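Long-range contacts in endoglucanase (Komagataeibacter sucrofermentans, PDB 6VC5), which probably hydrolyses internal beta-1,4-glucosidic linkages in cellulose, lichenin and cereal beta-D-glucans, as a member of glycosyl hydrolase family 8: residues Y38-S43 against V54-A59; D148-N153 against I202-N207; Y157-L162 against K176-G181; P196-S201 against S220-R225; L291-H296 against L308-R313. All coordinates share one frame; numbering follows the deposited sequence.

Interaction 1 (Y38-S43 against V54-A59); sequences YGMLFS and VIWVWA
M40 and I55 mark the nearest approach of two helical segments, 38-43 and 54-59, their CA atoms 6.3 Å apart. The segment axes come within 9.3 Å and run antiparallel, 156° between their N-to-C directions. No hydrogen bond joins them; the contact is apolar and buried. The side chains of M40 and I55 run alongside each other with reversed headings, M40 CG lying 3.5 Å from I55 CG2. Through its other branch, CG1, I55 reaches the opposite backbone, with CD1 3.8 Å from G39 O. G39 suits this spot, since a CB there would press on that methyl. The M40 chain is extended as far as SD and then bends (chi3 66°), which lays CE against W56, 3.6 Å from CE3 and 3.7 Å from W56 CB. SD stands 5.2 Å from the centroid of the six-membered ring in an oblique Met-aromatic contact. Helix 90-106 also meets M40, through A99 and L100, while W56 NE1 makes a weak hydrogen bond to D115. With an alanine in place of M40, I55 CG2 and the W56 ring would probably lose their shared neighbour and a gap would open between the helices. Consecutive antiparallel helices, 33-46 and 49-62, packed in this way belong to the alpha/alpha barrel known for family 8 enzymes.

Interaction 2 (D148-N153 against I202-N207); sequences DTVTLN and INLHTN
The shortest polar bond runs from H205 NE2 to D148 OD2, 2.7 Å. The oxygen lies practically in the imidazole plane, at the ring edge, and is met on its anti side; the carboxylate and ring planes stand 59° apart. This His-carboxylate pair sits toward the surface, where the acid would probably favour a protonated imidazole. Behind it the backbone of D148 takes part as well: L204 N donates to D148 O at 2.8 Å, approaching from above the carbonyl plane. Two antiparallel bridges follow. V150 and I202 form the hydrogen-bonded pair, with V150 N giving to I202 O and I202 N giving to V150 O, both bonds nearly straight; T149 and N203 form the non-hydrogen-bonded pair, their CA atoms 4.5 Å apart. V150 and I202 pack flank to flank on one face of the sheet, V150 CG1 3.8 Å from I202 CB. The same CG1 meets L204 CD2 at 3.9 Å, and L152 CD1 touches I202 CD1. Where the second strand ends, N203 OD1 accepts from H205 N at 2.8 Å in an Asx turn, which helps to place the histidine. Strand 149-152 is an outer strand of a three-stranded antiparallel sheet, with 200-203 in the middle and 209-211 beyond; V131 of strand 128-131 packs on V150, I202 and L204, and V136 of strand 134-137 on L152.

Interaction 3 (Y157-L162 against K176-G181); sequences YVMPSL and KVMGDG
Two methionines, bent at different torsions, pack between Y157-L162 and K176-G181. M159 turns at chi2 (-64°), bringing SD to 4.1 Å from M178 CG and CE close to M178 O. M178 stays extended until chi3 (-80°), where the turn lays CE 3.7 Å from L162 O. M178 and L162 pass with reversed headings, M178 CG 3.6 Å from L162 CB and M178 SD next to the same CB. L162 CD1 rests on that CG too. With an alanine in place of M178, L162 and M159 would probably lose the chain wedged against them, opening a gap between the helices. Y157 reaches the second helix through CE1, which comes to 3.7 Å from G181 CA; V177 O lies at the ring edge, near its plane. A CB on residue 181 would clash with CE1, so the absent side chain of G181 is what admits the ring. The phenol OH donates to water 1 at 2.7 Å, and this water, in the plane of the ring, donates in turn to V177 O at 2.8 Å. L137 N also hydrogen-bonds the hydroxyl, linking it to strand 134-137. The segments lie on successive helices, 159-169 and 172-187; L94 of helix 90-106 packs on L162, M235 touches both methionines, and T135 of strand 134-137 meets V177.

Interaction 4 (P196-S201 against S220-R225); sequences PPDWLS and SYDAIR
The indole of W199 brings its NE1 to 4.2 Å from D222 OD1, which lies oblique to the ring, and water 4 lies at the indole edge, in its plane. NE1 donates to this water at 2.7 Å, and the water donates to D222 OD1; W215 stacks on the ring, while the other oxygen of D222, OD2, is held by N153. The second flat group, the carboxylate of D198, is gripped at both oxygens. A223 N comes nearly along the C-O axis of OD1 at 2.9 Å, whereas S220 N reaches that oxygen from its syn side, 33° out of the carboxylate plane. OD2 offers its syn lone pair to S220 OG, 2.6 Å away. The acid thus pins the backbone just before helix 225-232, where D222 to R225 make a type I beta turn, to the loop leading into strand 200-203. D222 N adds a weak bond to OD1. Beside the carboxylate, A223 CB sits 3.4 Å from D198 OD1 and 3.6 Å from P196 O, a buried carbonyl with no polar partner.

Interaction 5 (L291-H296 against L308-R313); sequences LPTLDH and LAYIAR
One hydrogen bond crosses the contact: Y310 OH donates to P292 O at 2.8 Å, coming from above the carbonyl plane, 43° out of it. The oxygen itself lies near the plane of the phenol ring, at its edge. The aromatic contact is made by L291. Its CD1 stands almost squarely over the Y310 ring, 3.8 Å from the centroid and 7° off the normal, a CH-pi contact. L291 CB meets Y310 CZ at 3.8 Å, nearer the hydroxyl end. Apolar packing adds L291 CD2 against A309 CB, 4.2 Å apart. T293 CG2 is a van der Waals neighbour of the hydroxyl, 3.5 Å from Y310 OH. L291 CD1 also lies over a face of the R313 guanidinium, toward its rim, in one of the two conformers of that arginine. A278 of helix 274-282 packs on both L291 and A309. Leucine over tyrosine ring and hydroxyl to P292 carbonyl together join the loop before helix 300-313 to that helix, within the helical barrel of family 8.

From the N terminus, interaction 1 comes first, closing the short hairpin between helices 33-46 and 49-62. Interaction 2 opens at 148-153 and closes far along the chain at 202-207; interaction 3, joining helices 159-169 and 172-187, lies wholly within that span. Interaction 4 starts at 196-201, before interaction 2 has closed, and ends at 220-225, so the two cross; they share strand 200-203, and N153 reaches D222. Interaction 5 is last, folding a loop back on helix 300-313. Its L308 packs on Y38 and F42 of interaction 1 and on R225 of interaction 4. Interactions 1 and 2 lie about 34 Å apart, centre to centre.

Interaction 1 (Y38-S43 against V54-A59)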
# COMPACT_ATOMS: atom_id res chain seq x y z
N TYR A 38 2.41 5.70 -6.33
CA TYR A 38 3.61 6.11 -5.61
C TYR A 38 4.20 7.38 -6.20
O TYR A 38 4.61 8.29 -5.47
CB TYR A 38 4.66 4.99 -5.60
CG TYR A 38 4.32 3.80 -4.74
CD1 TYR A 38 3.65 3.95 -3.53
CD2 TYR A 38 4.69 2.52 -5.14
CE1 TYR A 38 3.35 2.84 -2.74
CE2 TYR A 38 4.39 1.42 -4.37
CZ TYR A 38 3.72 1.58 -3.18
OH TYR A 38 3.42 0.46 -2.42
N GLY A 39 4.29 7.44 -7.54
CA GLY A 39 4.83 8.64 -8.17
C GLY A 39 4.03 9.87 -7.82
O GLY A 39 4.59 10.93 -7.50
N MET A 40 2.70 9.74 -7.84
CA MET A 40 1.82 10.85 -7.48
C MET A 40 1.96 11.21 -6.00
O MET A 40 2.06 12.40 -5.63
CB MET A 40 0.39 10.47 -7.82
CG MET A 40 0.12 10.42 -9.32
SD MET A 40 -1.51 9.68 -9.68
CE MET A 40 -2.64 10.95 -8.97
N LEU A 41 2.00 10.20 -5.12
CA LEU A 41 2.10 10.48 -3.69
C LEU A 41 3.44 11.15 -3.35
O LEU A 41 3.48 12.10 -2.56
CB LEU A 41 1.93 9.19 -2.90
CG LEU A 41 1.75 9.34 -1.38
CD1 LEU A 41 0.34 9.84 -1.09
CD2 LEU A 41 2.01 8.02 -0.67
N PHE A 42 4.54 10.62 -3.90
CA PHE A 42 5.86 11.16 -3.57
C PHE A 42 6.04 12.57 -4.13
O PHE A 42 6.62 13.44 -3.47
CB PHE A 42 6.97 10.25 -4.11
CG PHE A 42 6.93 8.82 -3.63
CD1 PHE A 42 6.20 8.44 -2.51
CD2 PHE A 42 7.64 7.84 -4.31
CE1 PHE A 42 6.17 7.10 -2.09
CE2 PHE A 42 7.62 6.52 -3.90
CZ PHE A 42 6.87 6.15 -2.79
N SER A 43 5.57 12.81 -5.37
CA SER A 43 5.68 14.14 -5.96
C SER A 43 4.79 15.15 -5.24
O SER A 43 5.19 16.31 -5.07
CB SER A 43 5.40 14.10 -7.47
OG SER A 43 4.08 13.69 -7.75
N VAL A 54 1.84 15.37 -14.81
CA VAL A 54 1.98 14.41 -15.91
C VAL A 54 1.77 12.97 -15.45
O VAL A 54 1.26 12.14 -16.21
CB VAL A 54 3.29 14.60 -16.71
CG1 VAL A 54 3.33 15.99 -17.37
CG2 VAL A 54 4.51 14.36 -15.84
N ILE A 55 2.18 12.63 -14.22
CA ILE A 55 1.95 11.26 -13.73
C ILE A 55 0.45 10.98 -13.61
O ILE A 55 -0.03 9.92 -14.02
CB ILE A 55 2.69 11.03 -12.40
CG1 ILE A 55 4.19 11.24 -12.56
CG2 ILE A 55 2.38 9.61 -11.88
CD1 ILE A 55 4.91 11.44 -11.24
N TRP A 56 -0.30 11.94 -13.08
CA TRP A 56 -1.75 11.78 -12.99
C TRP A 56 -2.42 11.74 -14.37
O TRP A 56 -3.27 10.89 -14.62
CB TRP A 56 -2.34 12.88 -12.10
CG TRP A 56 -3.84 13.00 -12.15
CD1 TRP A 56 -4.56 14.15 -12.33
CD2 TRP A 56 -4.82 11.95 -11.99
NE1 TRP A 56 -5.90 13.89 -12.31
CE2 TRP A 56 -6.09 12.55 -12.12
CE3 TRP A 56 -4.75 10.56 -11.80
CZ2 TRP A 56 -7.28 11.82 -12.03
CZ3 TRP A 56 -5.94 9.84 -11.71
CH2 TRP A 56 -7.18 10.47 -11.82
N VAL A 57 -2.06 12.66 -15.27
CA VAL A 57 -2.67 12.63 -16.60
C VAL A 57 -2.41 11.30 -17.30
O VAL A 57 -3.31 10.72 -17.93
CB VAL A 57 -2.22 13.84 -17.45
CG1 VAL A 57 -2.65 13.66 -18.89
CG2 VAL A 57 -2.84 15.10 -16.90
N TRP A 58 -1.19 10.76 -17.16
CA TRP A 58 -0.92 9.46 -17.77
C TRP A 58 -1.80 8.37 -17.16
O TRP A 58 -2.40 7.56 -17.89
CB TRP A 58 0.56 9.08 -17.66
CG TRP A 58 0.89 7.89 -18.54
CD1 TRP A 58 1.32 7.92 -19.83
CD2 TRP A 58 0.73 6.50 -18.20
NE1 TRP A 58 1.48 6.64 -20.31
CE2 TRP A 58 1.11 5.75 -19.33
CE3 TRP A 58 0.32 5.82 -17.05
CZ2 TRP A 58 1.10 4.35 -19.34
CZ3 TRP A 58 0.31 4.43 -17.06
CH2 TRP A 58 0.70 3.71 -18.20
N ALA A 59 -1.91 8.34 -15.83
CA ALA A 59 -2.71 7.30 -15.18
C ALA A 59 -4.19 7.43 -15.54
O ALA A 59 -4.87 6.43 -15.78
CB ALA A 59 -2.54 7.37 -13.67

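Interaction 2 (D148-N153 against I202-N207)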
# COMPACT_ATOMS: atom_id res chain seq x y z
N ASP A 148 -17.76 -19.20 -1.30
CA ASP A 148 -17.31 -19.87 -0.09
C ASP A 148 -16.27 -19.10 0.71
O ASP A 148 -16.20 -19.28 1.93
CB ASP A 148 -16.71 -21.24 -0.43
CG ASP A 148 -17.71 -22.17 -1.11
OD1 ASP A 148 -17.31 -22.94 -2.01
OD2 ASP A 148 -18.91 -22.12 -0.75
N THR A 149 -15.42 -18.31 0.07
CA THR A 149 -14.34 -17.63 0.79
C THR A 149 -14.09 -16.26 0.20
O THR A 149 -14.38 -15.98 -0.97
CB THR A 149 -12.99 -18.39 0.75
OG1 THR A 149 -12.41 -18.29 -0.55
CG2 THR A 149 -13.14 -19.86 1.10
N VAL A 150 -13.52 -15.39 1.03
CA VAL A 150 -12.99 -14.12 0.57
C VAL A 150 -11.50 -14.10 0.87
O VAL A 150 -11.08 -14.57 1.94
CB VAL A 150 -13.72 -12.90 1.17
CG1 VAL A 150 -13.50 -12.81 2.68
CG2 VAL A 150 -13.28 -11.63 0.47
N THR A 151 -10.70 -13.61 -0.08
CA THR A 151 -9.28 -13.39 0.13
C THR A 151 -9.03 -11.90 0.35
O THR A 151 -9.48 -11.07 -0.45
CB THR A 151 -8.48 -13.85 -1.09
OG1 THR A 151 -8.71 -15.25 -1.31
CG2 THR A 151 -6.97 -13.57 -0.90
N LEU A 152 -8.33 -11.56 1.42
CA LEU A 152 -7.99 -10.18 1.69
C LEU A 152 -6.48 -10.02 1.69
O LEU A 152 -5.74 -10.93 2.07
CB LEU A 152 -8.54 -9.73 3.06
CG LEU A 152 -10.03 -9.92 3.32
CD1 LEU A 152 -10.39 -9.43 4.73
CD2 LEU A 152 -10.85 -9.18 2.27
N ASN A 153 -6.03 -8.86 1.24
CA ASN A 153 -4.63 -8.46 1.40
C ASN A 153 -4.63 -7.35 2.44
O ASN A 153 -5.11 -6.24 2.16
CB ASN A 153 -4.05 -8.01 0.07
CG ASN A 153 -2.57 -7.87 0.12
OD1 ASN A 153 -2.03 -7.29 1.07
ND2 ASN A 153 -1.87 -8.41 -0.87
N ILE A 202 -10.98 -15.60 4.70
CA ILE A 202 -12.08 -15.73 5.65
C ILE A 202 -13.15 -16.60 5.00
O ILE A 202 -13.58 -16.32 3.88
CB ILE A 202 -12.68 -14.37 6.07
CG1 ILE A 202 -11.60 -13.47 6.69
CG2 ILE A 202 -13.82 -14.58 7.08
CD1 ILE A 202 -12.12 -12.07 7.08
N ASN A 203 -13.55 -17.68 5.69
CA ASN A 203 -14.60 -18.55 5.18
C ASN A 203 -15.95 -17.86 5.35
O ASN A 203 -16.30 -17.40 6.44
CB ASN A 203 -14.56 -19.88 5.91
CG ASN A 203 -15.50 -20.89 5.30
OD1 ASN A 203 -16.71 -20.77 5.44
ND2 ASN A 203 -14.96 -21.83 4.54
N LEU A 204 -16.70 -17.77 4.26
CA LEU A 204 -17.96 -17.03 4.29
C LEU A 204 -19.07 -17.78 4.99
O LEU A 204 -20.07 -17.16 5.38
CB LEU A 204 -18.40 -16.69 2.86
CG LEU A 204 -17.42 -15.84 2.04
CD1 LEU A 204 -18.10 -15.43 0.75
CD2 LEU A 204 -16.95 -14.62 2.82
N HIS A 205 -18.93 -19.09 5.16
CA HIS A 205 -19.95 -19.89 5.83
C HIS A 205 -19.70 -20.10 7.31
O HIS A 205 -20.62 -20.51 8.02
CB HIS A 205 -20.05 -21.27 5.16
CG HIS A 205 -20.29 -21.21 3.69
ND1 HIS A 205 -21.35 -20.52 3.14
CD2 HIS A 205 -19.60 -21.73 2.65
CE1 HIS A 205 -21.31 -20.62 1.82
NE2 HIS A 205 -20.26 -21.36 1.50
N THR A 206 -18.48 -19.86 7.81
CA THR A 206 -18.16 -20.08 9.22
C THR A 206 -17.49 -18.89 9.89
O THR A 206 -17.44 -18.86 11.13
CB THR A 206 -17.22 -21.27 9.40
OG1 THR A 206 -15.95 -20.96 8.80
CG2 THR A 206 -17.79 -22.55 8.76
N ASN A 207 -16.92 -17.96 9.14
CA ASN A 207 -16.10 -16.86 9.65
C ASN A 207 -14.74 -17.30 10.16
O ASN A 207 -14.06 -16.52 10.84
CB ASN A 207 -16.82 -15.99 10.70
CG ASN A 207 -16.28 -14.57 10.74
OD1 ASN A 207 -16.19 -13.90 9.70
ND2 ASN A 207 -15.93 -14.11 11.93

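Interaction 3 (Y157-L162 against K176-G181)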
# COMPACT_ATOMS: atom_id res chain seq x y z
N TYR A 157 -5.04 -2.21 3.06
CA TYR A 157 -5.66 -1.25 3.97
C TYR A 157 -4.67 -0.11 4.15
O TYR A 157 -3.92 -0.02 5.13
CB TYR A 157 -6.00 -1.90 5.31
CG TYR A 157 -7.27 -2.71 5.32
CD1 TYR A 157 -8.45 -2.18 5.83
CD2 TYR A 157 -7.29 -4.01 4.82
CE1 TYR A 157 -9.61 -2.92 5.86
CE2 TYR A 157 -8.46 -4.76 4.84
CZ TYR A 157 -9.61 -4.21 5.36
OH TYR A 157 -10.77 -4.97 5.38
N VAL A 158 -4.65 0.77 3.16
CA VAL A 158 -3.77 1.94 3.18
C VAL A 158 -4.41 2.92 4.17
O VAL A 158 -5.17 3.81 3.78
CB VAL A 158 -3.61 2.52 1.76
CG1 VAL A 158 -2.69 3.74 1.76
CG2 VAL A 158 -3.07 1.44 0.80
N MET A 159 -4.11 2.73 5.45
CA MET A 159 -4.89 3.40 6.48
C MET A 159 -4.91 4.93 6.37
O MET A 159 -5.99 5.50 6.56
CB MET A 159 -4.49 2.89 7.88
CG MET A 159 -4.92 1.44 8.16
SD MET A 159 -6.72 1.16 8.20
CE MET A 159 -6.83 -0.41 9.10
N PRO A 160 -3.81 5.63 6.05
CA PRO A 160 -3.92 7.09 5.88
C PRO A 160 -4.84 7.51 4.75
O PRO A 160 -5.38 8.63 4.77
CB PRO A 160 -2.48 7.52 5.58
CG PRO A 160 -1.64 6.42 6.20
CD PRO A 160 -2.41 5.16 6.02
N SER A 161 -5.03 6.64 3.75
CA SER A 161 -5.96 6.96 2.69
C SER A 161 -7.41 6.78 3.13
O SER A 161 -8.28 7.58 2.76
CB SER A 161 -5.67 6.09 1.46
OG SER A 161 -6.45 6.56 0.38
N LEU A 162 -7.69 5.72 3.91
CA LEU A 162 -9.03 5.56 4.47
C LEU A 162 -9.38 6.71 5.40
O LEU A 162 -10.52 7.18 5.41
CB LEU A 162 -9.13 4.21 5.20
CG LEU A 162 -8.85 2.96 4.36
CD1 LEU A 162 -9.09 1.71 5.20
CD2 LEU A 162 -9.72 2.94 3.12
N LYS A 176 -16.39 2.32 9.78
CA LYS A 176 -16.64 0.90 9.98
C LYS A 176 -15.60 0.05 9.26
O LYS A 176 -15.12 -0.95 9.80
CB LYS A 176 -18.05 0.53 9.52
CG LYS A 176 -18.43 -0.92 9.81
CD LYS A 176 -19.86 -1.21 9.40
CE LYS A 176 -20.40 -2.45 10.12
NZ LYS A 176 -19.84 -3.72 9.55
N VAL A 177 -15.24 0.43 8.03
CA VAL A 177 -14.21 -0.31 7.29
C VAL A 177 -12.89 -0.30 8.04
O VAL A 177 -12.22 -1.33 8.18
CB VAL A 177 -14.06 0.25 5.87
CG1 VAL A 177 -12.84 -0.39 5.18
CG2 VAL A 177 -15.31 -0.01 5.07
N MET A 178 -12.48 0.88 8.54
CA MET A 178 -11.23 1.00 9.28
C MET A 178 -11.27 0.20 10.57
O MET A 178 -10.31 -0.51 10.90
CB MET A 178 -10.95 2.48 9.59
CG MET A 178 -10.27 3.28 8.48
SD MET A 178 -9.90 5.02 8.91
CE MET A 178 -11.50 5.80 8.66
N GLY A 179 -12.37 0.31 11.32
CA GLY A 179 -12.45 -0.37 12.61
C GLY A 179 -12.54 -1.88 12.46
O GLY A 179 -11.93 -2.62 13.24
N ASP A 180 -13.30 -2.35 11.47
CA ASP A 180 -13.31 -3.78 11.21
C ASP A 180 -11.95 -4.25 10.71
O ASP A 180 -11.52 -5.37 11.03
CB ASP A 180 -14.40 -4.14 10.20
CG ASP A 180 -15.81 -3.97 10.77
OD1 ASP A 180 -15.94 -3.76 12.00
OD2 ASP A 180 -16.79 -4.05 9.99
N GLY A 181 -11.26 -3.41 9.92
CA GLY A 181 -9.92 -3.77 9.47
C GLY A 181 -8.95 -4.00 10.62
O GLY A 181 -8.18 -4.96 10.61
O HOH W 1 -12.60 -3.82 7.05

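Interaction 4 (P196-S201 against S220-R225)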
# COMPACT_ATOMS: atom_id res chain seq x y z
N PRO A 196 0.90 -10.95 10.47
CA PRO A 196 -0.13 -11.02 9.44
C PRO A 196 0.42 -11.66 8.19
O PRO A 196 1.62 -11.51 7.87
CB PRO A 196 -0.49 -9.55 9.20
CG PRO A 196 0.82 -8.82 9.48
CD PRO A 196 1.48 -9.60 10.61
N PRO A 197 -0.40 -12.38 7.42
CA PRO A 197 0.07 -12.95 6.16
C PRO A 197 -0.04 -11.92 5.04
O PRO A 197 -0.77 -10.93 5.12
CB PRO A 197 -0.93 -14.09 5.91
CG PRO A 197 -2.21 -13.55 6.49
CD PRO A 197 -1.82 -12.69 7.68
N ASP A 198 0.71 -12.20 3.96
CA ASP A 198 0.50 -11.47 2.71
C ASP A 198 -0.96 -11.56 2.27
O ASP A 198 -1.54 -10.56 1.82
CB ASP A 198 1.41 -12.03 1.61
CG ASP A 198 2.90 -11.80 1.85
OD1 ASP A 198 3.30 -10.76 2.44
OD2 ASP A 198 3.69 -12.67 1.39
N TRP A 199 -1.57 -12.74 2.41
CA TRP A 199 -2.91 -13.01 1.90
C TRP A 199 -3.68 -13.80 2.95
O TRP A 199 -3.24 -14.89 3.35
CB TRP A 199 -2.84 -13.81 0.60
CG TRP A 199 -2.13 -13.06 -0.52
CD1 TRP A 199 -0.82 -13.19 -0.90
CD2 TRP A 199 -2.71 -12.09 -1.39
NE1 TRP A 199 -0.54 -12.34 -1.94
CE2 TRP A 199 -1.69 -11.66 -2.27
CE3 TRP A 199 -3.99 -11.54 -1.52
CZ2 TRP A 199 -1.93 -10.71 -3.27
CZ3 TRP A 199 -4.21 -10.59 -2.50
CH2 TRP A 199 -3.19 -10.18 -3.36
N LEU A 200 -4.83 -13.27 3.37
CA LEU A 200 -5.68 -13.87 4.40
C LEU A 200 -6.95 -14.40 3.74
O LEU A 200 -7.46 -13.81 2.79
CB LEU A 200 -6.08 -12.78 5.41
CG LEU A 200 -6.98 -13.23 6.55
CD1 LEU A 200 -6.18 -14.03 7.56
CD2 LEU A 200 -7.61 -12.01 7.20
N SER A 201 -7.46 -15.53 4.24
CA SER A 201 -8.75 -16.05 3.81
C SER A 201 -9.74 -16.02 4.97
O SER A 201 -9.40 -16.40 6.10
CB SER A 201 -8.59 -17.48 3.28
OG SER A 201 -9.80 -17.93 2.71
N SER A 220 5.76 -11.37 4.02
CA SER A 220 6.81 -10.96 3.12
C SER A 220 6.53 -9.60 2.46
O SER A 220 6.25 -8.67 3.14
CB SER A 220 7.15 -12.05 2.08
OG SER A 220 6.25 -12.18 1.04
N TYR A 221 6.63 -9.54 1.16
CA TYR A 221 6.73 -8.29 0.47
C TYR A 221 5.46 -7.45 0.44
O TYR A 221 5.51 -6.29 0.23
CB TYR A 221 7.26 -8.54 -0.94
CG TYR A 221 8.63 -9.14 -0.91
CD1 TYR A 221 9.72 -8.36 -0.81
CD2 TYR A 221 8.80 -10.51 -0.94
CE1 TYR A 221 10.97 -8.90 -0.76
CE2 TYR A 221 10.07 -11.05 -0.87
CZ TYR A 221 11.14 -10.24 -0.79
OH TYR A 221 12.44 -10.68 -0.75
N ASP A 222 4.32 -8.09 0.69
CA ASP A 222 3.07 -7.36 0.89
C ASP A 222 2.86 -6.97 2.36
O ASP A 222 2.67 -5.82 2.69
CB ASP A 222 1.86 -8.24 0.49
CG ASP A 222 1.77 -8.53 -1.01
OD1 ASP A 222 2.49 -9.42 -1.49
OD2 ASP A 222 0.93 -7.93 -1.69
N ALA A 223 2.97 -7.96 3.24
CA ALA A 223 2.61 -7.79 4.63
C ALA A 223 3.49 -6.80 5.37
O ALA A 223 3.09 -6.27 6.36
CB ALA A 223 2.55 -9.13 5.36
N ILE A 224 4.66 -6.53 4.84
CA ILE A 224 5.59 -5.67 5.53
C ILE A 224 5.05 -4.26 5.45
O ILE A 224 5.31 -3.50 6.36
CB ILE A 224 6.97 -5.67 4.81
CG1 ILE A 224 8.01 -4.81 5.53
CG2 ILE A 224 6.82 -5.14 3.39
CD1 ILE A 224 8.38 -5.37 6.88
N ARG A 225 4.10 -3.91 4.62
CA ARG A 225 3.45 -2.63 4.73
C ARG A 225 2.53 -2.45 5.94
O ARG A 225 2.16 -1.36 6.26
CB ARG A 225 2.81 -2.22 3.41
CG ARG A 225 3.86 -1.91 2.35
CD ARG A 225 3.32 -1.23 1.11
NE ARG A 225 4.12 -1.63 -0.05
CZ ARG A 225 5.06 -0.90 -0.65
NH1 ARG A 225 5.71 -1.40 -1.66
NH2 ARG A 225 5.36 0.32 -0.26
O HOH W 2 4.41 -10.90 -1.29
O HOH W 3 2.95 -12.81 -1.98
O HOH W 4 1.66 -11.67 -3.39

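Interaction 5 (L291-H296 against L308-R313)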
# COMPACT_ATOMS: atom_id res chain seq x y z
N LEU A 291 16.92 6.54 8.68
CA LEU A 291 16.48 5.89 7.47
C LEU A 291 17.53 5.72 6.39
O LEU A 291 18.36 6.53 6.13
CB LEU A 291 15.24 6.58 6.90
CG LEU A 291 13.94 6.55 7.71
CD1 LEU A 291 12.86 7.36 7.02
CD2 LEU A 291 13.42 5.16 8.01
N PRO A 292 17.40 4.60 5.69
CA PRO A 292 18.26 4.33 4.54
C PRO A 292 17.99 5.40 3.49
O PRO A 292 16.96 6.03 3.54
CB PRO A 292 17.75 2.98 4.02
CG PRO A 292 16.98 2.37 5.12
CD PRO A 292 16.58 3.44 6.08
N THR A 293 18.95 5.64 2.61
CA THR A 293 18.78 6.60 1.55
C THR A 293 18.68 5.95 0.18
O THR A 293 19.20 4.91 -0.06
CB THR A 293 19.89 7.65 1.54
OG1 THR A 293 21.14 6.98 1.57
CG2 THR A 293 19.76 8.57 2.75
N LEU A 294 17.97 6.61 -0.72
CA LEU A 294 17.63 5.97 -1.99
C LEU A 294 18.82 5.80 -2.93
O LEU A 294 18.73 4.99 -3.86
CB LEU A 294 16.52 6.74 -2.69
CG LEU A 294 15.14 6.13 -2.47
CD1 LEU A 294 14.73 6.23 -1.01
CD2 LEU A 294 14.14 6.81 -3.38
N ASP A 295 19.91 6.54 -2.72
CA ASP A 295 21.08 6.31 -3.55
C ASP A 295 21.70 4.93 -3.31
O ASP A 295 22.54 4.51 -4.11
CB ASP A 295 22.12 7.41 -3.35
CG ASP A 295 22.57 7.53 -1.91
OD1 ASP A 295 21.69 7.67 -1.03
OD2 ASP A 295 23.79 7.49 -1.65
N HIS A 296 21.31 4.23 -2.24
CA HIS A 296 21.79 2.88 -1.97
C HIS A 296 20.72 1.81 -2.24
O HIS A 296 20.97 0.63 -1.96
CB HIS A 296 22.27 2.75 -0.53
CG HIS A 296 23.37 3.70 -0.16
ND1 HIS A 296 23.43 4.34 1.06
CD2 HIS A 296 24.43 4.14 -0.87
CE1 HIS A 296 24.49 5.12 1.09
NE2 HIS A 296 25.12 5.02 -0.07
N LEU A 308 8.07 5.52 1.22
CA LEU A 308 6.87 5.48 2.06
C LEU A 308 7.22 5.70 3.53
O LEU A 308 6.50 6.39 4.26
CB LEU A 308 6.20 4.12 1.89
CG LEU A 308 5.22 3.75 0.78
CD1 LEU A 308 3.93 4.56 0.75
CD2 LEU A 308 5.92 3.76 -0.59
N ALA A 309 8.35 5.13 3.98
CA ALA A 309 8.78 5.35 5.35
C ALA A 309 9.15 6.81 5.64
O ALA A 309 8.87 7.31 6.73
CB ALA A 309 9.95 4.43 5.68
N TYR A 310 9.81 7.48 4.69
CA TYR A 310 10.10 8.91 4.84
C TYR A 310 8.82 9.72 4.99
O TYR A 310 8.75 10.63 5.82
CB TYR A 310 10.88 9.43 3.62
CG TYR A 310 12.37 9.26 3.71
CD1 TYR A 310 13.17 10.22 4.33
CD2 TYR A 310 12.99 8.14 3.17
CE1 TYR A 310 14.54 10.05 4.42
CE2 TYR A 310 14.36 7.97 3.26
CZ TYR A 310 15.13 8.93 3.88
OH TYR A 310 16.50 8.74 3.96
N ILE A 311 7.80 9.38 4.19
CA ILE A 311 6.53 10.11 4.24
C ILE A 311 5.84 9.86 5.57
O ILE A 311 5.30 10.79 6.19
CB ILE A 311 5.68 9.77 3.01
CG1 ILE A 311 6.37 10.30 1.76
CG2 ILE A 311 4.27 10.36 3.13
CD1 ILE A 311 5.74 9.88 0.47
N ALA A 312 5.86 8.61 6.05
CA ALA A 312 5.26 8.28 7.33
C ALA A 312 5.98 8.95 8.50
O ALA A 312 5.33 9.44 9.44
CB ALA A 312 5.23 6.76 7.51
N ARG A 313 7.31 8.99 8.47
CA ARG A 313 8.06 9.63 9.54
C ARG A 313 7.69 11.11 9.67
O ARG A 313 7.57 11.63 10.78
CB ARG A 313 9.56 9.48 9.30
CG ARG A 313 10.42 9.96 10.46
CD ARG A 313 11.90 9.80 10.15
NE ARG A 313 12.33 10.67 9.05
CZ ARG A 313 13.59 10.80 8.64
NH1 ARG A 313 14.56 10.11 9.24
NH2 ARG A 313 13.88 11.61 7.64